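Local coordinates for protein aspartate-semialdehyde dehydrogenase (Thermus thermophilus, PDB 2YV3) that probably catalyses the NADPH-dependent reductive dephosphorylation of L-aspartyl-4-phosphate to L-aspartate-semialdehyde, a step in lysine, methionine and threonine biosynthesis, at residues 75-78 / 79-82; 110-113 / 114-117; 268-271 / 272-275; 133-136 / 137-141. One frame throughout, in Å; residues are numbered along the deposited sequence.

Interaction 1: 75-78 / 79-82; sequences RAKA and LVWA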
ATOM      1  N   ARG A  75     -14.302  27.265  -9.501  1.00 36.91           N
ATOM      2  CA  ARG A  75     -15.416  27.053 -10.413  1.00 37.32           C
ATOM      3  C   ARG A  75     -16.039  28.427 -10.611  1.00 34.08           C
ATOM      4  O   ARG A  75     -16.441  28.795 -11.715  1.00 37.12           O
ATOM      5  CB  ARG A  75     -16.439  26.093  -9.796  1.00 40.56           C
ATOM      6  CG  ARG A  75     -17.143  25.181 -10.791  1.00 35.11           C
ATOM      7  CD  ARG A  75     -16.216  24.063 -11.311  1.00 57.46           C
ATOM      8  NE  ARG A  75     -16.362  22.778 -10.601  1.00 61.02           N
ATOM      9  CZ  ARG A  75     -15.949  22.538  -9.355  1.00 66.96           C
ATOM     10  NH1 ARG A  75     -15.348  23.487  -8.654  1.00 71.95           N
ATOM     11  NH2 ARG A  75     -16.150  21.350  -8.798  1.00 58.61           N
ATOM     12  N   ALA A  76     -16.053  29.189  -9.521  1.00 35.31           N
ATOM     13  CA  ALA A  76     -16.629  30.531  -9.476  1.00 38.81           C
ATOM     14  C   ALA A  76     -15.813  31.694 -10.082  1.00 37.50           C
ATOM     15  O   ALA A  76     -16.404  32.640 -10.611  1.00 32.43           O
ATOM     16  CB  ALA A  76     -16.991  30.866  -8.026  1.00 33.07           C
ATOM     17  N   LYS A  77     -14.481  31.624 -10.023  1.00 36.53           N
ATOM     18  CA  LYS A  77     -13.635  32.716 -10.525  1.00 37.70           C
ATOM     19  C   LYS A  77     -12.814  32.518 -11.799  1.00 37.80           C
ATOM     20  O   LYS A  77     -12.432  33.494 -12.433  1.00 45.54           O
ATOM     21  CB  LYS A  77     -12.658  33.177  -9.435  1.00 43.73           C
ATOM     22  CG  LYS A  77     -13.272  33.415  -8.068  1.00 45.14           C
ATOM     23  CD  LYS A  77     -14.345  34.479  -8.111  1.00 39.78           C
ATOM     24  CE  LYS A  77     -14.965  34.591  -6.763  1.00 35.94           C
ATOM     25  NZ  LYS A  77     -15.120  33.207  -6.247  1.00 53.19           N
ATOM     26  N   ALA A  78     -12.514  31.279 -12.165  1.00 37.48           N
ATOM     27  CA  ALA A  78     -11.707  31.029 -13.356  1.00 42.84           C
ATOM     28  C   ALA A  78     -11.875  32.058 -14.479  1.00 40.60           C
ATOM     29  O   ALA A  78     -11.009  32.911 -14.678  1.00 37.27           O
ATOM     30  CB  ALA A  78     -11.989  29.645 -13.892  1.00 46.99           C
ATOM     31  N   LEU A  79     -12.988  31.975 -15.205  1.00 34.12           N
ATOM     32  CA  LEU A  79     -13.242  32.890 -16.307  1.00 33.28           C
ATOM     33  C   LEU A  79     -13.049  34.367 -15.949  1.00 36.40           C
ATOM     34  O   LEU A  79     -12.378  35.107 -16.677  1.00 41.88           O
ATOM     35  CB  LEU A  79     -14.652  32.691 -16.847  1.00 30.36           C
ATOM     36  CG  LEU A  79     -15.036  31.345 -17.450  1.00 39.96           C
ATOM     37  CD1 LEU A  79     -14.085  30.981 -18.598  1.00 30.13           C
ATOM     38  CD2 LEU A  79     -15.014  30.303 -16.361  1.00 38.83           C
ATOM     39  N   VAL A  80     -13.640  34.792 -14.838  1.00 27.23           N
ATOM     40  CA  VAL A  80     -13.549  36.186 -14.400  1.00 36.81           C
ATOM     41  C   VAL A  80     -12.108  36.710 -14.454  1.00 43.07           C
ATOM     42  O   VAL A  80     -11.846  37.875 -14.805  1.00 29.85           O
ATOM     43  CB  VAL A  80     -14.068  36.338 -12.953  1.00 35.85           C
ATOM     44  CG1 VAL A  80     -15.102  37.449 -12.883  1.00 24.69           C
ATOM     45  CG2 VAL A  80     -14.682  35.023 -12.486  1.00 39.89           C
ATOM     46  N   TRP A  81     -11.176  35.827 -14.123  1.00 37.14           N
ATOM     47  CA  TRP A  81      -9.780  36.190 -14.099  1.00 36.73           C
ATOM     48  C   TRP A  81      -9.068  36.221 -15.458  1.00 45.83           C
ATOM     49  O   TRP A  81      -8.475  37.239 -15.838  1.00 43.19           O
ATOM     50  CB  TRP A  81      -9.053  35.260 -13.141  1.00 34.31           C
ATOM     51  CG  TRP A  81      -9.427  35.472 -11.721  1.00 20.32           C
ATOM     52  CD1 TRP A  81      -9.758  36.655 -11.136  1.00 21.09           C
ATOM     53  CD2 TRP A  81      -9.416  34.496 -10.679  1.00 20.56           C
ATOM     54  NE1 TRP A  81      -9.949  36.483  -9.789  1.00 28.16           N
ATOM     55  CE2 TRP A  81      -9.746  35.163  -9.479  1.00 27.21           C
ATOM     56  CE3 TRP A  81      -9.152  33.121 -10.638  1.00 24.65           C
ATOM     57  CZ2 TRP A  81      -9.822  34.506  -8.250  1.00 23.29           C
ATOM     58  CZ3 TRP A  81      -9.225  32.463  -9.411  1.00 25.76           C
ATOM     59  CH2 TRP A  81      -9.560  33.161  -8.234  1.00 28.32           C
ATOM     60  N   ALA A  82      -9.111  35.108 -16.183  1.00 48.40           N
ATOM     61  CA  ALA A  82      -8.453  35.036 -17.487  1.00 46.82           C
ATOM     62  C   ALA A  82      -8.991  36.109 -18.410  1.00 47.23           C
ATOM     63  O   ALA A  82      -8.353  36.460 -19.406  1.00 48.29           O
ATOM     64  CB  ALA A  82      -8.667  33.673 -18.105  1.00 52.61           C
TER

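Interaction 2: 110-113 / 114-117; sequences REKI and FQHR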
ATOM      1  N   ARG A 110       3.307  19.584 -22.910  1.00 37.78           N
ATOM      2  CA  ARG A 110       3.596  21.028 -22.806  1.00 22.40           C
ATOM      3  C   ARG A 110       2.948  21.746 -23.975  1.00 28.81           C
ATOM      4  O   ARG A 110       2.528  22.903 -23.868  1.00 28.87           O
ATOM      5  CB  ARG A 110       5.101  21.264 -22.855  1.00 29.24           C
ATOM      6  CG  ARG A 110       5.558  22.670 -23.230  1.00 17.20           C
ATOM      7  CD  ARG A 110       7.067  22.634 -23.534  1.00 33.72           C
ATOM      8  NE  ARG A 110       7.650  23.943 -23.817  1.00 38.04           N
ATOM      9  CZ  ARG A 110       7.169  24.802 -24.711  1.00 43.15           C
ATOM     10  NH1 ARG A 110       6.084  24.489 -25.415  1.00 43.04           N
ATOM     11  NH2 ARG A 110       7.772  25.972 -24.907  1.00 27.83           N
ATOM     12  N   GLU A 111       2.891  21.037 -25.097  1.00 27.14           N
ATOM     13  CA  GLU A 111       2.284  21.527 -26.323  1.00 27.26           C
ATOM     14  C   GLU A 111       0.897  22.115 -26.057  1.00 29.15           C
ATOM     15  O   GLU A 111       0.492  23.089 -26.686  1.00 38.00           O
ATOM     16  CB  GLU A 111       2.173  20.370 -27.324  1.00 40.29           C
ATOM     17  CG  GLU A 111       2.229  18.964 -26.670  1.00 34.77           C
ATOM     18  CD  GLU A 111       3.652  18.443 -26.511  1.00 37.64           C
ATOM     19  OE1 GLU A 111       4.267  18.096 -27.545  1.00 36.72           O
ATOM     20  OE2 GLU A 111       4.160  18.389 -25.365  1.00 38.96           O
ATOM     21  N   LYS A 112       0.168  21.528 -25.115  1.00 38.28           N
ATOM     22  CA  LYS A 112      -1.174  22.008 -24.789  1.00 38.64           C
ATOM     23  C   LYS A 112      -1.233  23.375 -24.107  1.00 35.91           C
ATOM     24  O   LYS A 112      -2.255  24.044 -24.180  1.00 37.09           O
ATOM     25  CB  LYS A 112      -1.913  20.971 -23.934  1.00 39.59           C
ATOM     26  CG  LYS A 112      -1.931  19.566 -24.548  1.00 43.82           C
ATOM     27  CD  LYS A 112      -2.280  19.601 -26.040  1.00 51.18           C
ATOM     28  CE  LYS A 112      -2.131  18.215 -26.722  1.00 66.41           C
ATOM     29  NZ  LYS A 112      -0.759  17.567 -26.675  1.00 55.49           N
ATOM     30  N   ILE A 113      -0.150  23.793 -23.453  1.00 33.49           N
ATOM     31  CA  ILE A 113      -0.125  25.089 -22.773  1.00 31.96           C
ATOM     32  C   ILE A 113      -0.590  26.229 -23.683  1.00 35.65           C
ATOM     33  O   ILE A 113      -1.264  27.168 -23.253  1.00 39.54           O
ATOM     34  CB  ILE A 113       1.310  25.456 -22.276  1.00 31.25           C
ATOM     35  CG1 ILE A 113       1.717  24.571 -21.090  1.00 30.50           C
ATOM     36  CG2 ILE A 113       1.375  26.921 -21.898  1.00  8.89           C
ATOM     37  CD1 ILE A 113       3.027  24.979 -20.434  1.00 10.87           C
ATOM     38  N   PHE A 114      -0.237  26.148 -24.953  1.00 38.11           N
ATOM     39  CA  PHE A 114      -0.589  27.222 -25.856  1.00 35.42           C
ATOM     40  C   PHE A 114      -1.890  26.955 -26.601  1.00 36.03           C
ATOM     41  O   PHE A 114      -2.269  27.686 -27.523  1.00 34.29           O
ATOM     42  CB  PHE A 114       0.598  27.473 -26.785  1.00 30.82           C
ATOM     43  CG  PHE A 114       1.918  27.533 -26.051  1.00 28.40           C
ATOM     44  CD1 PHE A 114       2.174  28.555 -25.136  1.00 35.55           C
ATOM     45  CD2 PHE A 114       2.867  26.524 -26.205  1.00 23.34           C
ATOM     46  CE1 PHE A 114       3.347  28.566 -24.382  1.00 28.39           C
ATOM     47  CE2 PHE A 114       4.037  26.529 -25.459  1.00 27.05           C
ATOM     48  CZ  PHE A 114       4.279  27.550 -24.543  1.00 28.54           C
ATOM     49  N   GLN A 115      -2.589  25.914 -26.167  1.00 36.39           N
ATOM     50  CA  GLN A 115      -3.875  25.593 -26.759  1.00 40.51           C
ATOM     51  C   GLN A 115      -4.940  26.111 -25.797  1.00 41.89           C
ATOM     52  O   GLN A 115      -6.142  26.050 -26.069  1.00 35.99           O
ATOM     53  CB  GLN A 115      -4.039  24.094 -26.961  1.00 38.56           C
ATOM     54  CG  GLN A 115      -4.992  23.805 -28.090  1.00 46.18           C
ATOM     55  CD  GLN A 115      -5.294  22.342 -28.245  1.00 43.44           C
ATOM     56  OE1 GLN A 115      -4.390  21.504 -28.212  1.00 42.35           O
ATOM     57  NE2 GLN A 115      -6.574  22.022 -28.433  1.00 44.18           N
ATOM     58  N   HIS A 116      -4.473  26.628 -24.664  1.00 43.29           N
ATOM     59  CA  HIS A 116      -5.356  27.192 -23.661  1.00 43.78           C
ATOM     60  C   HIS A 116      -5.996  28.445 -24.244  1.00 44.83           C
ATOM     61  O   HIS A 116      -5.473  29.040 -25.187  1.00 45.31           O
ATOM     62  CB  HIS A 116      -4.568  27.597 -22.421  1.00 37.23           C
ATOM     63  CG  HIS A 116      -4.119  29.024 -22.438  1.00 40.53           C
ATOM     64  ND1 HIS A 116      -5.006  30.079 -22.419  1.00 41.11           N
ATOM     65  CD2 HIS A 116      -2.882  29.575 -22.461  1.00 50.41           C
ATOM     66  CE1 HIS A 116      -4.336  31.217 -22.425  1.00 45.09           C
ATOM     67  NE2 HIS A 116      -3.044  30.941 -22.451  1.00 48.20           N
ATOM     68  N   ARG A 117      -7.120  28.842 -23.657  1.00 50.24           N
ATOM     69  CA  ARG A 117      -7.855  30.036 -24.063  1.00 49.19           C
ATOM     70  C   ARG A 117      -8.175  30.884 -22.828  1.00 44.50           C
ATOM     71  O   ARG A 117      -9.056  31.738 -22.882  1.00 42.89           O
ATOM     72  CB  ARG A 117      -9.166  29.654 -24.776  1.00 57.57           C
ATOM     73  CG  ARG A 117      -9.021  29.281 -26.261  1.00 67.99           C
ATOM     74  CD  ARG A 117     -10.376  28.925 -26.903  1.00 64.69           C
ATOM     75  NE  ARG A 117     -11.403  29.955 -26.694  1.00 65.42           N
ATOM     76  CZ  ARG A 117     -11.379  31.173 -27.228  1.00 54.53           C
ATOM     77  NH1 ARG A 117     -10.379  31.532 -28.017  1.00 64.38           N
ATOM     78  NH2 ARG A 117     -12.355  32.032 -26.968  1.00 50.31           N
TER

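Interaction 3: 268-271 / 272-275; sequences VDEP and EAKR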
ATOM      1  N   VAL A 268      15.788   5.120  -9.386  1.00 19.87           N
ATOM      2  CA  VAL A 268      16.334   4.615  -8.135  1.00 21.93           C
ATOM      3  C   VAL A 268      16.036   3.112  -8.141  1.00 29.01           C
ATOM      4  O   VAL A 268      14.945   2.684  -7.751  1.00 25.88           O
ATOM      5  CB  VAL A 268      15.645   5.313  -6.941  1.00 11.38           C
ATOM      6  CG1 VAL A 268      15.890   4.559  -5.661  1.00 15.96           C
ATOM      7  CG2 VAL A 268      16.168   6.724  -6.829  1.00 14.45           C
ATOM      8  N   ASP A 269      17.006   2.313  -8.585  1.00 32.76           N
ATOM      9  CA  ASP A 269      16.784   0.878  -8.691  1.00 33.61           C
ATOM     10  C   ASP A 269      17.990  -0.007  -8.420  1.00 33.33           C
ATOM     11  O   ASP A 269      18.742  -0.324  -9.335  1.00 35.87           O
ATOM     12  CB  ASP A 269      16.243   0.563 -10.089  1.00 31.62           C
ATOM     13  CG  ASP A 269      15.315  -0.624 -10.102  1.00 29.34           C
ATOM     14  OD1 ASP A 269      15.746  -1.728  -9.727  1.00 39.00           O
ATOM     15  OD2 ASP A 269      14.144  -0.456 -10.496  1.00 40.90           O
ATOM     16  N   GLU A 270      18.161  -0.427  -7.169  1.00 33.13           N
ATOM     17  CA  GLU A 270      19.268  -1.310  -6.825  1.00 34.82           C
ATOM     18  C   GLU A 270      18.910  -2.274  -5.694  1.00 28.99           C
ATOM     19  O   GLU A 270      19.075  -1.959  -4.524  1.00 27.39           O
ATOM     20  CB  GLU A 270      20.489  -0.495  -6.423  1.00 39.65           C
ATOM     21  CG  GLU A 270      21.777  -1.112  -6.882  1.00 49.63           C
ATOM     22  CD  GLU A 270      22.096  -0.784  -8.332  1.00 45.22           C
ATOM     23  OE1 GLU A 270      22.808  -1.595  -8.965  1.00 39.65           O
ATOM     24  OE2 GLU A 270      21.650   0.282  -8.821  1.00 29.30           O
ATOM     25  N   PRO A 271      18.416  -3.465  -6.039  1.00 25.30           N
ATOM     26  CA  PRO A 271      18.028  -4.486  -5.058  1.00 31.83           C
ATOM     27  C   PRO A 271      19.148  -4.899  -4.102  1.00 32.68           C
ATOM     28  O   PRO A 271      19.027  -4.762  -2.875  1.00 29.85           O
ATOM     29  CB  PRO A 271      17.572  -5.647  -5.936  1.00 28.91           C
ATOM     30  CG  PRO A 271      16.995  -4.953  -7.120  1.00 32.41           C
ATOM     31  CD  PRO A 271      18.019  -3.864  -7.400  1.00 29.11           C
ATOM     32  N   GLU A 272      20.219  -5.428  -4.682  1.00 31.04           N
ATOM     33  CA  GLU A 272      21.395  -5.871  -3.940  1.00 35.61           C
ATOM     34  C   GLU A 272      21.769  -4.850  -2.860  1.00 33.80           C
ATOM     35  O   GLU A 272      22.129  -5.210  -1.732  1.00 32.81           O
ATOM     36  CB  GLU A 272      22.578  -6.052  -4.899  1.00 32.67           C
ATOM     37  CG  GLU A 272      22.279  -6.927  -6.118  1.00 48.26           C
ATOM     38  CD  GLU A 272      23.429  -6.966  -7.131  1.00 50.73           C
ATOM     39  OE1 GLU A 272      24.458  -7.637  -6.868  1.00 45.35           O
ATOM     40  OE2 GLU A 272      23.300  -6.317  -8.191  1.00 46.92           O
ATOM     41  N   ALA A 273      21.690  -3.573  -3.215  1.00 25.35           N
ATOM     42  CA  ALA A 273      22.023  -2.515  -2.277  1.00 27.97           C
ATOM     43  C   ALA A 273      20.798  -1.947  -1.539  1.00 28.00           C
ATOM     44  O   ALA A 273      20.841  -0.812  -1.062  1.00 26.91           O
ATOM     45  CB  ALA A 273      22.756  -1.407  -3.008  1.00 22.82           C
ATOM     46  N   LYS A 274      19.728  -2.741  -1.433  1.00 25.01           N
ATOM     47  CA  LYS A 274      18.506  -2.306  -0.765  1.00 22.58           C
ATOM     48  C   LYS A 274      18.264  -0.890  -1.229  1.00 25.51           C
ATOM     49  O   LYS A 274      18.120   0.020  -0.412  1.00 37.26           O
ATOM     50  CB  LYS A 274      18.681  -2.314   0.760  1.00 20.73           C
ATOM     51  CG  LYS A 274      18.973  -3.685   1.356  1.00 22.23           C
ATOM     52  CD  LYS A 274      19.172  -3.601   2.868  1.00 30.25           C
ATOM     53  CE  LYS A 274      20.103  -4.689   3.394  1.00 25.00           C
ATOM     54  NZ  LYS A 274      19.647  -6.068   3.081  1.00 33.73           N
ATOM     55  N   ARG A 275      18.238  -0.695  -2.543  1.00 21.12           N
ATOM     56  CA  ARG A 275      18.049   0.643  -3.092  1.00 15.47           C
ATOM     57  C   ARG A 275      16.846   0.791  -4.026  1.00 17.63           C
ATOM     58  O   ARG A 275      16.930   0.451  -5.208  1.00 15.08           O
ATOM     59  CB  ARG A 275      19.326   1.067  -3.809  1.00  1.15           C
ATOM     60  CG  ARG A 275      19.279   2.446  -4.389  1.00 17.82           C
ATOM     61  CD  ARG A 275      20.497   2.685  -5.240  1.00 33.27           C
ATOM     62  NE  ARG A 275      21.707   2.699  -4.420  1.00 51.67           N
ATOM     63  CZ  ARG A 275      22.939   2.580  -4.903  1.00 58.95           C
ATOM     64  NH1 ARG A 275      23.141   2.431  -6.219  1.00 58.29           N
ATOM     65  NH2 ARG A 275      23.965   2.625  -4.066  1.00 60.07           N
TER

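Interaction 4: 133-136 / 137-141; sequences ALWP and LHRAF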
ATOM      1  N   ALA A 133       6.507   8.981 -14.614  1.00 31.66           N
ATOM      2  CA  ALA A 133       7.208   7.749 -14.859  1.00 36.15           C
ATOM      3  C   ALA A 133       6.537   7.017 -16.012  1.00 35.75           C
ATOM      4  O   ALA A 133       7.215   6.477 -16.893  1.00 42.00           O
ATOM      5  CB  ALA A 133       7.207   6.884 -13.601  1.00 39.73           C
ATOM      6  N   LEU A 134       5.208   7.022 -16.028  1.00 26.27           N
ATOM      7  CA  LEU A 134       4.477   6.309 -17.074  1.00 30.44           C
ATOM      8  C   LEU A 134       4.462   7.012 -18.420  1.00 29.86           C
ATOM      9  O   LEU A 134       4.035   6.443 -19.418  1.00 34.26           O
ATOM     10  CB  LEU A 134       3.033   6.020 -16.642  1.00 25.50           C
ATOM     11  CG  LEU A 134       2.407   4.856 -17.422  1.00 26.72           C
ATOM     12  CD1 LEU A 134       3.008   3.542 -16.897  1.00 24.11           C
ATOM     13  CD2 LEU A 134       0.891   4.862 -17.281  1.00 24.74           C
ATOM     14  N   TRP A 135       4.922   8.251 -18.460  1.00 32.74           N
ATOM     15  CA  TRP A 135       4.949   8.946 -19.729  1.00 28.68           C
ATOM     16  C   TRP A 135       5.926   8.276 -20.701  1.00 31.26           C
ATOM     17  O   TRP A 135       5.544   7.852 -21.796  1.00 25.31           O
ATOM     18  CB  TRP A 135       5.354  10.411 -19.563  1.00 30.00           C
ATOM     19  CG  TRP A 135       5.440  11.003 -20.901  1.00 29.65           C
ATOM     20  CD1 TRP A 135       6.478  11.704 -21.431  1.00 28.72           C
ATOM     21  CD2 TRP A 135       4.502  10.810 -21.957  1.00 19.04           C
ATOM     22  NE1 TRP A 135       6.249  11.946 -22.763  1.00 24.58           N
ATOM     23  CE2 TRP A 135       5.040  11.407 -23.110  1.00 17.91           C
ATOM     24  CE3 TRP A 135       3.255  10.184 -22.039  1.00 15.53           C
ATOM     25  CZ2 TRP A 135       4.381  11.400 -24.330  1.00 21.24           C
ATOM     26  CZ3 TRP A 135       2.600  10.178 -23.241  1.00 24.56           C
ATOM     27  CH2 TRP A 135       3.163  10.782 -24.379  1.00 24.40           C
ATOM     28  N   PRO A 136       7.212   8.177 -20.310  1.00 29.63           N
ATOM     29  CA  PRO A 136       8.215   7.550 -21.176  1.00 23.80           C
ATOM     30  C   PRO A 136       8.010   6.061 -21.512  1.00 21.73           C
ATOM     31  O   PRO A 136       8.459   5.597 -22.555  1.00 28.54           O
ATOM     32  CB  PRO A 136       9.529   7.834 -20.441  1.00 14.76           C
ATOM     33  CG  PRO A 136       9.106   7.913 -19.004  1.00 21.36           C
ATOM     34  CD  PRO A 136       7.832   8.688 -19.070  1.00 15.42           C
ATOM     35  N   LEU A 137       7.331   5.311 -20.654  1.00 18.50           N
ATOM     36  CA  LEU A 137       7.102   3.889 -20.931  1.00 20.97           C
ATOM     37  C   LEU A 137       6.082   3.796 -22.050  1.00 18.41           C
ATOM     38  O   LEU A 137       6.203   3.004 -22.979  1.00 13.45           O
ATOM     39  CB  LEU A 137       6.573   3.174 -19.684  1.00 23.71           C
ATOM     40  CG  LEU A 137       7.514   3.011 -18.475  1.00 35.90           C
ATOM     41  CD1 LEU A 137       8.460   4.212 -18.341  1.00 28.29           C
ATOM     42  CD2 LEU A 137       6.670   2.847 -17.200  1.00 22.07           C
ATOM     43  N   HIS A 138       5.061   4.627 -21.936  1.00 21.68           N
ATOM     44  CA  HIS A 138       4.018   4.689 -22.928  1.00 23.01           C
ATOM     45  C   HIS A 138       4.655   5.003 -24.279  1.00 22.19           C
ATOM     46  O   HIS A 138       4.683   4.167 -25.165  1.00 19.10           O
ATOM     47  CB  HIS A 138       3.021   5.774 -22.534  1.00 22.52           C
ATOM     48  CG  HIS A 138       2.022   6.097 -23.595  1.00 16.08           C
ATOM     49  ND1 HIS A 138       1.190   5.149 -24.146  1.00 24.85           N
ATOM     50  CD2 HIS A 138       1.709   7.268 -24.194  1.00 20.41           C
ATOM     51  CE1 HIS A 138       0.406   5.726 -25.041  1.00 30.61           C
ATOM     52  NE2 HIS A 138       0.701   7.011 -25.088  1.00 19.03           N
ATOM     53  N   ARG A 139       5.192   6.206 -24.419  1.00 28.84           N
ATOM     54  CA  ARG A 139       5.810   6.608 -25.675  1.00 35.29           C
ATOM     55  C   ARG A 139       6.707   5.534 -26.315  1.00 34.14           C
ATOM     56  O   ARG A 139       6.651   5.303 -27.525  1.00 37.18           O
ATOM     57  CB  ARG A 139       6.591   7.910 -25.466  1.00 27.00           C
ATOM     58  CG  ARG A 139       7.656   7.851 -24.382  1.00 37.97           C
ATOM     59  CD  ARG A 139       7.956   9.235 -23.770  1.00 26.44           C
ATOM     60  NE  ARG A 139       8.573  10.176 -24.700  1.00 31.07           N
ATOM     61  CZ  ARG A 139       7.955  10.732 -25.743  1.00 34.40           C
ATOM     62  NH1 ARG A 139       6.686  10.444 -26.001  1.00 28.98           N
ATOM     63  NH2 ARG A 139       8.609  11.585 -26.531  1.00 26.87           N
ATOM     64  N   ALA A 140       7.515   4.865 -25.501  1.00 36.10           N
ATOM     65  CA  ALA A 140       8.424   3.827 -26.001  1.00 37.81           C
ATOM     66  C   ALA A 140       7.788   2.461 -26.226  1.00 30.21           C
ATOM     67  O   ALA A 140       8.010   1.844 -27.262  1.00 31.22           O
ATOM     68  CB  ALA A 140       9.628   3.665 -25.043  1.00 14.89           C
ATOM     69  N   PHE A 141       6.987   2.005 -25.267  1.00 32.35           N
ATOM     70  CA  PHE A 141       6.380   0.684 -25.328  1.00 23.67           C
ATOM     71  C   PHE A 141       4.876   0.563 -25.527  1.00 26.79           C
ATOM     72  O   PHE A 141       4.357  -0.551 -25.568  1.00 34.09           O
ATOM     73  CB  PHE A 141       6.727  -0.067 -24.054  1.00 33.57           C
ATOM     74  CG  PHE A 141       8.193  -0.044 -23.707  1.00 41.82           C
ATOM     75  CD1 PHE A 141       9.148  -0.532 -24.600  1.00 21.27           C
ATOM     76  CD2 PHE A 141       8.612   0.426 -22.458  1.00 40.07           C
ATOM     77  CE1 PHE A 141      10.484  -0.559 -24.261  1.00 14.07           C
ATOM     78  CE2 PHE A 141       9.957   0.402 -22.108  1.00 34.13           C
ATOM     79  CZ  PHE A 141      10.894  -0.095 -23.016  1.00 30.70           C
TER

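Interaction 1: 75-78 / 79-82
K77 and W81 meet one turn apart on helix 70-83, the crossover helix of a beta-alpha-beta unit (strand 64-67, helix, strand 87-90) in the Rossmann-type NAD-binding domain. Their side chains cross at a slant: the aliphatic start of the lysine lies over one face of the indole, displaced toward the rim of the ring, and K77 CG is 3.6 Å from W81 CZ2. The tryptophan carries CG anti to its carbonyl carbon (chi1 -69°), which tilts the indole back over the preceding turn. K77 is bent at chi2 and chi4, and its ammonium end leads away from the ring; the ring is met by the methylene groups near the backbone, a CH-pi contact modelled too tightly for its exact distance to count.

In the backbone, one carbonyl receives two donors. A78 O takes A82 N at 3.3 Å, nearly in line with its C=O bond, and W81 N at 3.0 Å from well above the carbonyl plane, with a less straight N-H...O angle of 135°. This sharing accompanies a kink, since the amides of L79 and V80 lack a bond to the turn before. Beside it, L79 CD2 packs 4.0 Å from A78 CB.

Outside the pair of segments, A78 and L79 touch W95. W81 and A82 pack on V88, while A78 and A82 reach I119, so that this face of the helix lies on the parallel strands 87-90 and 119-121 of the mixed sheet.

Interaction 2: 110-113 / 114-117
F114 and its neighbour I113 have the most surface buried here, and they run side by side, pointing the same way. I113 CG2 sits over one face of the F114 ring, 3.9 Å from its centroid and 23° off the normal, a CH-pi contact offset toward the rim; the closest ring carbon to this methyl is F114 CE1, at 3.6 Å. The isoleucine has CG2 anti to its backbone N, whereas the phenylalanine has CG anti to its carbonyl carbon (chi1 -46°), and this pairing brings the methyl above the ring. R110, extended from CG to NE, comes to the edge of the same ring, but the two are modelled too close for the detail of the approach to be trusted. R110 also touches L328.

K112 is the third residue. Its carbonyl O accepts Q115 N at 2.7 Å, the donor approaching from above the carbonyl plane. Their side chains lie alongside each other, K112 CD being 3.6 Å from Q115 OE1, and K112 and H116 both pack on P102. H116 turns a ring edge to I113 O, and its ND1 has a weak hydrogen bond to G118 N.

Within 110-113, I113 N bonds R110 O at 2.9 Å. Both backbone bonds span three residues, the spacing of 3-10 turns, in a short stretch of helix-like backbone that is not a regular helix, within the loop joining strands 87-90 and 119-121 of the Rossmann-type domain.

Interaction 3: 268-271 / 272-275
E270 and R275 pair across a tight surface turn in the loop between helices 252-259 and 279-282 of the dimerisation domain. They form a single antiparallel bridge, a hydrogen-bonded pair with CA atoms 4.4 Å apart: E270 N donates to R275 O and R275 N to E270 O. Both bonds are modelled very short, so their exact lengths deserve little weight. Inside this bridge P271 to K274 makes a type I turn, closed by K274 N to P271 O at 2.6 Å with the donor above the carbonyl plane. K274 takes the left-handed helical conformation (phi 43°, psi 53°), and it and R275 both face E270.

The side chains follow the bridge. Those of E270 and R275 lie alongside each other and point the same way; R275 sets out with CG anti to its backbone N, then bends at chi3. This leaves a long salt bridge of 3.7 Å between E270 OE2 and R275 NH1, with carboxylate and guanidinium planes 61° apart. A273 CB rests 4.0 Å from E270 CG and lies over one guanidinium face, toward its rim. Were E270 an alanine, the R275 guanidinium would probably lose this carboxylate and be freer to turn.

D269 OD2 accepts I293 N, and V268 bonds V290 through the backbone, anchoring the loop to strand 288-295. P271 packs on F198 and K274 on H194, both of the second subunit. The arrangement is that of a type I turn with a G1 beta bulge, here at the dimer contact.

Interaction 4: 133-136 / 137-141
W135 and R139 make the main side-chain contact on helix 125-141, whose first residue, C125, is the predicted acyl-thioester nucleophile. It is a CH-pi contact: R139 CD lies over one face of the indole, 3.7 Å from the centroid of the five-membered ring. The guanidinium continues across the same side chain with its plane only 22° from that of the indole, and R139 NE is 3.5 Å from W135 NE1. R139 CG stands between its backbone N and carbonyl carbon (chi1 57°), which turns the chain back toward the tryptophan. H138 comes at W135 from another direction, the imidazole and the six-membered ring being oblique at 51° with centroids 5.4 Å apart. Replacing W135 by an alanine would probably deprive the R139 chain of the flat surface it lies on and take away one of the two aromatic neighbours of H138.

The apolar contacts centre on L137. Its CD2 meets L134 CD1 at 3.7 Å, the two side chains crossing at about a right angle, while its CD1 is 3.8 Å from P136 CG.

Backbone bonds of helical spacing join the turns: H138 N to L134 O, R139 N to W135 O at 3.1 Å, and A140 N to P136 O at 3.2 Å. P136 has no N-H to give to the turn before, and the helix is kinked there.

F218 of helix 205-219 meets W135 edge-to-face and also packs on H138. P136 and L137 touch L259 of helix 252-259. L134 and L137 touch F305 of strand 302-310, and on strand 237-246 L134 meets V244 and L137 meets F246.

How the interactions relate
Interactions 1 and 2 belong to the NAD-binding range, their nearest atoms about 5 Å apart, and both adjoin strand 119-121: the first packs on it, the second lies in the loop leading into it. Interactions 3 and 4 belong to the dimerisation range, with centres about 22 Å apart. Interaction 4 is partly buried and the other three are surface contacts. Both helical contacts, 1 and 4, set an alkyl part of a basic side chain over an indole, yet interaction 4 adds leucine packing against a sheet. Interaction 2 relies on a phenyl and a methyl, whereas interaction 3 combines bridge bonds with a long salt bridge and meets the second subunit.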